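Side-chain contacts in hypothetical protein PA3499 (Pseudomonas aeruginosa, PDB 2IG8), which is of unknown function but belongs to the YjgF-like clan of small alpha/beta proteins and assembles as a trimer: residues Thr36-Pro39 and Ala40-Gln43; Ala57-Val60 and Leu61-Lys65; Asp92-Gly95 and Arg96-Glu100. All blocks are in the same frame, centred on the assembly; numbering follows the deposited sequence.

Interaction 1: residues Thr36-Pro39 and Ala40-Gln43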
loop_
_atom_site.group_PDB
_atom_site.type_symbol
_atom_site.label_atom_id
_atom_site.label_comp_id
_atom_site.label_asym_id
_atom_site.label_seq_id
_atom_site.Cartn_x
_atom_site.Cartn_y
_atom_site.Cartn_z
ATOM N N THR B 36 9.583 -9.692 -6.800
ATOM C CA THR B 36 9.000 -10.773 -7.567
ATOM C C THR B 36 10.050 -11.882 -7.746
ATOM O O THR B 36 11.249 -11.685 -7.450
ATOM C CB THR B 36 8.553 -10.332 -8.967
ATOM O OG1 THR B 36 9.703 -10.220 -9.810
ATOM C CG2 THR B 36 7.780 -9.005 -8.946
ATOM N N ALA B 37 9.601 -13.028 -8.261
ATOM C CA ALA B 37 10.477 -14.163 -8.462
ATOM C C ALA B 37 11.169 -14.162 -9.851
ATOM O O ALA B 37 11.813 -15.120 -10.217
ATOM C CB ALA B 37 9.713 -15.493 -8.200
ATOM N N HIS B 38 11.059 -13.072 -10.597
ATOM C CA HIS B 38 11.789 -12.894 -11.858
ATOM C C HIS B 38 13.231 -12.451 -11.522
ATOM O O HIS B 38 13.421 -11.605 -10.662
ATOM C CB HIS B 38 11.101 -11.819 -12.705
ATOM C CG HIS B 38 11.725 -11.605 -14.053
ATOM N ND1 HIS B 38 12.593 -10.570 -14.309
ATOM C CD2 HIS B 38 11.616 -12.297 -15.210
ATOM C CE1 HIS B 38 12.993 -10.632 -15.570
ATOM N NE2 HIS B 38 12.425 -11.678 -16.137
ATOM N N PRO B 39 14.235 -12.938 -12.256
ATOM C CA PRO B 39 14.224 -13.819 -13.442
ATOM C C PRO B 39 14.216 -15.325 -13.236
ATOM O O PRO B 39 14.158 -16.047 -14.231
ATOM C CB PRO B 39 15.491 -13.391 -14.185
ATOM C CG PRO B 39 16.451 -13.022 -13.086
ATOM C CD PRO B 39 15.591 -12.397 -11.997
ATOM N N ALA B 40 14.225 -15.801 -11.984
ATOM C CA ALA B 40 14.187 -17.230 -11.693
ATOM C C ALA B 40 12.971 -17.893 -12.366
ATOM O O ALA B 40 13.080 -19.012 -12.880
ATOM C CB ALA B 40 14.171 -17.461 -10.183
ATOM N N THR B 41 11.837 -17.183 -12.357
ATOM C CA THR B 41 10.585 -17.649 -12.970
ATOM C C THR B 41 10.730 -17.836 -14.474
ATOM O O THR B 41 10.147 -18.759 -15.033
ATOM C CB THR B 41 9.404 -16.711 -12.714
ATOM O OG1 THR B 41 9.773 -15.329 -12.930
ATOM C CG2 THR B 41 8.864 -16.883 -11.283
ATOM N N ARG B 42 11.482 -16.954 -15.134
ATOM C CA ARG B 42 11.691 -17.100 -16.585
ATOM C C ARG B 42 12.552 -18.305 -16.907
ATOM O O ARG B 42 12.235 -19.112 -17.811
ATOM C CB ARG B 42 12.280 -15.815 -17.199
ATOM C CG ARG B 42 12.520 -15.950 -18.692
ATOM C CD ARG B 42 12.430 -14.627 -19.423
ATOM N NE ARG B 42 11.098 -14.060 -19.271
ATOM C CZ ARG B 42 10.762 -12.788 -19.501
ATOM N NH1 ARG B 42 11.670 -11.907 -19.936
ATOM N NH2 ARG B 42 9.504 -12.395 -19.303
ATOM N N GLN B 43 13.650 -18.455 -16.174
ATOM C CA GLN B 43 14.502 -19.643 -16.303
ATOM C C GLN B 43 13.690 -20.952 -16.074
ATOM O O GLN B 43 13.751 -21.898 -16.885
ATOM C CB GLN B 43 15.685 -19.527 -15.319
ATOM C CG GLN B 43 16.481 -20.841 -15.044
ATOM C CD GLN B 43 17.445 -20.726 -13.813
ATOM O OE1 GLN B 43 17.073 -20.246 -12.713
ATOM N NE2 GLN B 43 18.643 -21.211 -13.993
#

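Interaction 2: residues Ala57-Val60 and Leu61-Lys65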
loop_
_atom_site.group_PDB
_atom_site.type_symbol
_atom_site.label_atom_id
_atom_site.label_comp_id
_atom_site.label_asym_id
_atom_site.label_seq_id
_atom_site.Cartn_x
_atom_site.Cartn_y
_atom_site.Cartn_z
ATOM N N ALA B 57 6.537 -17.443 -3.991
ATOM C CA ALA B 57 6.447 -16.616 -2.778
ATOM C C ALA B 57 7.715 -16.780 -1.932
ATOM O O ALA B 57 8.235 -15.814 -1.403
ATOM C CB ALA B 57 5.197 -16.942 -1.979
ATOM N N LEU B 58 8.249 -17.983 -1.879
ATOM C CA LEU B 58 9.510 -18.218 -1.165
ATOM C C LEU B 58 10.724 -17.518 -1.790
ATOM O O LEU B 58 11.604 -17.024 -1.069
ATOM C CB LEU B 58 9.785 -19.712 -1.027
ATOM C CG LEU B 58 8.972 -20.528 -0.006
ATOM C CD1 LEU B 58 9.295 -22.011 -0.130
ATOM C CD2 LEU B 58 9.193 -20.015 1.403
ATOM N N VAL B 59 10.822 -17.527 -3.121
ATOM C CA VAL B 59 11.856 -16.768 -3.804
ATOM C C VAL B 59 11.727 -15.283 -3.481
ATOM O O VAL B 59 12.733 -14.633 -3.185
ATOM C CB VAL B 59 11.832 -16.991 -5.349
ATOM C CG1 VAL B 59 12.698 -15.941 -6.083
ATOM C CG2 VAL B 59 12.242 -18.451 -5.685
ATOM N N VAL B 60 10.496 -14.764 -3.520
ATOM C CA VAL B 60 10.216 -13.369 -3.214
ATOM C C VAL B 60 10.636 -13.036 -1.790
ATOM O O VAL B 60 11.379 -12.078 -1.585
ATOM C CB VAL B 60 8.713 -13.006 -3.426
ATOM C CG1 VAL B 60 8.368 -11.613 -2.813
ATOM C CG2 VAL B 60 8.391 -13.002 -4.925
ATOM N N LEU B 61 10.189 -13.845 -0.817
ATOM C CA LEU B 61 10.587 -13.639 0.576
ATOM C C LEU B 61 12.118 -13.737 0.771
ATOM O O LEU B 61 12.688 -12.953 1.517
ATOM C CB LEU B 61 9.807 -14.584 1.530
ATOM C CG LEU B 61 8.289 -14.310 1.615
ATOM C CD1 LEU B 61 7.529 -15.476 2.297
ATOM C CD2 LEU B 61 8.003 -12.941 2.323
ATOM N N GLY B 62 12.790 -14.650 0.058
ATOM C CA GLY B 62 14.271 -14.683 0.022
ATOM C C GLY B 62 14.909 -13.394 -0.472
ATOM O O GLY B 62 15.950 -12.977 0.039
ATOM N N LYS B 63 14.302 -12.757 -1.472
ATOM C CA LYS B 63 14.783 -11.460 -1.947
ATOM C C LYS B 63 14.641 -10.365 -0.866
ATOM O O LYS B 63 15.587 -9.623 -0.595
ATOM C CB LYS B 63 14.078 -11.057 -3.239
ATOM C CG LYS B 63 14.512 -11.925 -4.417
ATOM C CD LYS B 63 13.954 -11.434 -5.753
ATOM C CE LYS B 63 14.442 -12.350 -6.872
ATOM N NZ LYS B 63 13.919 -11.929 -8.126
ATOM N N VAL B 64 13.466 -10.307 -0.249
ATOM C CA VAL B 64 13.242 -9.409 0.888
ATOM C C VAL B 64 14.314 -9.621 1.965
ATOM O O VAL B 64 14.904 -8.662 2.460
ATOM C CB VAL B 64 11.826 -9.598 1.459
ATOM C CG1 VAL B 64 11.658 -8.802 2.776
ATOM C CG2 VAL B 64 10.786 -9.183 0.392
ATOM N N LYS B 65 14.589 -10.875 2.308
ATOM C CA LYS B 65 15.632 -11.182 3.284
ATOM C C LYS B 65 17.028 -10.718 2.868
ATOM O O LYS B 65 17.811 -10.259 3.712
ATOM C CB LYS B 65 15.624 -12.673 3.561
ATOM C CG LYS B 65 16.720 -13.139 4.477
ATOM C CD LYS B 65 16.359 -14.497 5.020
ATOM C CE LYS B 65 17.506 -15.441 5.044
ATOM N NZ LYS B 65 18.548 -15.058 5.974
#

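Interaction 3: residues Asp92-Gly95 and Arg96-Glu100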
loop_
_atom_site.group_PDB
_atom_site.type_symbol
_atom_site.label_atom_id
_atom_site.label_comp_id
_atom_site.label_asym_id
_atom_site.label_seq_id
_atom_site.Cartn_x
_atom_site.Cartn_y
_atom_site.Cartn_z
ATOM N N ASP B 92 -3.636 -19.623 -0.261
ATOM C CA ASP B 92 -3.164 -20.578 0.736
ATOM C C ASP B 92 -1.710 -21.017 0.490
ATOM O O ASP B 92 -1.051 -21.494 1.402
ATOM C CB ASP B 92 -4.058 -21.786 0.800
ATOM C CG ASP B 92 -5.413 -21.478 1.430
ATOM O OD1 ASP B 92 -5.533 -20.387 2.081
ATOM O OD2 ASP B 92 -6.318 -22.336 1.294
ATOM N N ALA B 93 -1.268 -20.915 -0.756
ATOM C CA ALA B 93 0.103 -21.226 -1.145
ATOM C C ALA B 93 1.024 -20.150 -0.579
ATOM O O ALA B 93 2.125 -20.458 -0.138
ATOM C CB ALA B 93 0.227 -21.312 -2.622
ATOM N N ILE B 94 0.599 -18.886 -0.638
ATOM C CA ILE B 94 1.329 -17.809 0.012
ATOM C C ILE B 94 1.368 -18.063 1.541
ATOM O O ILE B 94 2.425 -17.913 2.189
ATOM C CB ILE B 94 0.730 -16.408 -0.364
ATOM C CG1 ILE B 94 1.213 -15.887 -1.729
ATOM C CG2 ILE B 94 1.194 -15.382 0.614
ATOM C CD1 ILE B 94 1.295 -16.752 -2.905
ATOM N N GLY B 95 0.246 -18.475 2.120
ATOM C CA GLY B 95 0.227 -18.885 3.540
ATOM C C GLY B 95 1.286 -19.933 3.902
ATOM O O GLY B 95 2.044 -19.773 4.871
ATOM N N ARG B 96 1.403 -20.963 3.078
ATOM C CA ARG B 96 2.369 -22.020 3.298
ATOM C C ARG B 96 3.786 -21.486 3.253
ATOM O O ARG B 96 4.566 -21.818 4.109
ATOM C CB ARG B 96 2.252 -23.083 2.226
ATOM C CG ARG B 96 1.295 -24.161 2.540
ATOM C CD ARG B 96 1.367 -25.243 1.473
ATOM N NE ARG B 96 0.401 -26.323 1.723
ATOM C CZ ARG B 96 -0.916 -26.225 1.552
ATOM N NH1 ARG B 96 -1.507 -25.069 1.154
ATOM N NH2 ARG B 96 -1.645 -27.298 1.793
ATOM N N ALA B 97 4.068 -20.628 2.268
ATOM C CA ALA B 97 5.369 -19.964 2.132
ATOM C C ALA B 97 5.731 -19.169 3.398
ATOM O O ALA B 97 6.834 -19.286 3.938
ATOM C CB ALA B 97 5.391 -19.058 0.922
ATOM N N ARG B 98 4.765 -18.393 3.892
ATOM C CA ARG B 98 4.959 -17.645 5.106
ATOM C C ARG B 98 5.209 -18.534 6.323
ATOM O O ARG B 98 6.101 -18.226 7.145
ATOM C CB ARG B 98 3.789 -16.708 5.346
ATOM C CG ARG B 98 3.835 -15.508 4.430
ATOM C CD ARG B 98 2.854 -14.442 4.867
ATOM N NE ARG B 98 1.474 -14.830 4.616
ATOM C CZ ARG B 98 0.476 -13.980 4.372
ATOM N NH1 ARG B 98 -0.737 -14.458 4.135
ATOM N NH2 ARG B 98 0.669 -12.670 4.367
ATOM N N GLN B 99 4.472 -19.626 6.454
ATOM C CA GLN B 99 4.696 -20.522 7.599
ATOM C C GLN B 99 6.136 -21.034 7.573
ATOM O O GLN B 99 6.799 -21.118 8.606
ATOM C CB GLN B 99 3.721 -21.693 7.604
ATOM C CG GLN B 99 2.281 -21.258 7.933
ATOM C CD GLN B 99 2.041 -20.956 9.399
ATOM O OE1 GLN B 99 2.877 -21.212 10.259
ATOM N NE2 GLN B 99 0.877 -20.390 9.688
ATOM N N GLU B 100 6.642 -21.350 6.385
ATOM C CA GLU B 100 7.996 -21.883 6.286
ATOM C C GLU B 100 9.056 -20.816 6.508
ATOM O O GLU B 100 10.007 -21.036 7.244
ATOM C CB GLU B 100 8.180 -22.621 4.945
ATOM C CG GLU B 100 7.294 -23.829 4.872
ATOM C CD GLU B 100 7.247 -24.514 3.495
ATOM O OE1 GLU B 100 7.775 -23.961 2.499
ATOM O OE2 GLU B 100 6.631 -25.603 3.444
#

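Interaction 1: residues Thr36-Pro39 and Ala40-Gln43
The imidazole of His-38 and the guanidinium of Arg-42 lie side by side and point the same way, but their planes are turned 73° apart. NE2 of His-38 sits over the centre of one guanidinium face, 3.9 Å from Arg-42 CZ. On the imidazole itself, CB of Pro-39 lies over the centre of one face and OG1 of Thr-41 comes to the edge near the ring plane. Arg-42 CG stands anti to the backbone N and the chain bends at chi3 (-61°), which brings the guanidinium over NE2 of His-38; its NE pairs with Glu-123 in a salt bridge.

Next to these groups the chain enters helix 40-46. Thr-41 N gives a hydrogen bond of 3.0 Å to Ala-37 O, and Thr-41 OG1 adds a weak one to the same oxygen. Thr-41 CG2 presses on Ala-37 CB at 3.5 Å, tight for two carbons. After the cis peptide bond before Pro-39, Pro-39 O receives a straight bond from Gln-43 N (3.1 Å, 171°). Thr-36 OG1 accepts from His-38 N, 3.3 Å away, closing an ST turn.

The segment leads from strand 29-36 into helix 40-46. Phe-121 stacks on the His-38 ring, Leu-124 touches Thr-41, and Ala-37 rests on Gln-56 and Val-59 of helix 53-70.

Interaction 2: residues Ala57-Val60 and Leu61-Lys65
Ala-57 and Leu-61 are joined through the backbone, Leu-61 N giving a hydrogen bond of 2.8 Å to Ala-57 O. Three more i to i+4 bonds of the same kind follow, from Gly-62 N to Leu-58 O, Lys-63 N to Val-59 O and Val-64 N to Val-60 O, and link the two turns.

Next come side-chain carbons laid against carbonyl oxygens one turn back. Leu-61 CG packs 3.4 Å from Ala-57 O, because chi1 of -66° sets it beside its own backbone N, opposite the carbonyl carbon. Val-64 CG2 rests in the same manner on Val-60 O, at 3.6 Å.

Contact between side chains is lighter. Val-59 and Lys-63 run alongside each other, CG1 of the valine meeting CE of the lysine at 4.1 Å. The lysine chain is stretched out beyond CG, which carries NZ past the valine toward Thr-36 O, its probable hydrogen-bond partner.

Together these features make a regular alpha-helix packed against the beta-sheet on one side and helix 91-101 on another: Val-60 and Leu-61 face Ile-128, Val-64 meets Met-32 and Ala-130, and Ala-57 turns to helix 91-101, as befits the alpha/beta fold of the YjgF-like clan.

Interaction 3: residues Asp92-Gly95 and Arg96-Glu100
Asp-92 meets Arg-96 one helical turn on. Its carbonyl oxygen accepts a hydrogen bond from Arg-96 N at 3.0 Å, and the same oxygen lies near the plane of the arginine's guanidinium, at its edge, 3.6 Å from NH1. The Arg-96 chain, extended from CG to NE, runs back alongside the helix toward Asp-92. Even so, the carboxylate and guanidinium do not join: OD2 of Asp-92 stays 5.5 Å from NH1 of Arg-96.

Ala-93 contributes mainly its carbonyl, which takes the N-H of Ala-97 at 3.1 Å. Its methyl group turns to Ala-53 of helix 53-70, while that of Ala-97 packs on His-54 and Ala-57 of the same helix.

Ile-94 makes the closest side-chain approach between 92-95 and 96-100. CG2 lies over one face of the Arg-98 guanidinium, offset toward its rim and 4.0 Å from NE. A bend at chi3 (-72°) swings the guanidinium back over that methyl. Arg-98 N also bonds to Ile-94 O at 2.9 Å.

Gly-95 CA lies at the edge of the Arg-98 guanidinium, near its plane. Gly-95 O accepts from Gln-99 N at 2.9 Å, and Gln-99 CG comes against the same oxygen at 3.4 Å.

Chemically, then, the two arginines behave differently. Arg-96 is exposed, and the gap to its acidic neighbour leaves at most a weak electrostatic attraction, probably screened by solvent. Arg-98 is buried, with one face against a methyl group; its NH2 makes a weak hydrogen bond to Ser-111 OG of its own chain and its NE another to Ser-19 OG of the second subunit, so its charge is probably eased in part by these hydroxyls rather than by a carboxylate of the two segments.

Overall arrangement
The three contacts follow one another along the chain, and interaction 2 lies between the others in space, with its centre about 12 Å from each. It meets interaction 1 through Lys-63, whose side chain joins the two contacts, and where Val-60 CG2 packs on Ala-37 N at 3.5 Å. On the side of interaction 3 the join is packing, made by Leu-58 CD2 against Ala-97 O at 3.5 Å, by Leu-58 CD1 against Glu-100 OE1, and by Ala-57 CB against Ile-94 CD1 at 4.0 Å. Interactions 1 and 3 do not touch, their nearest atoms being about 10 Å apart. Of the three, interaction 3 also reaches the second subunit.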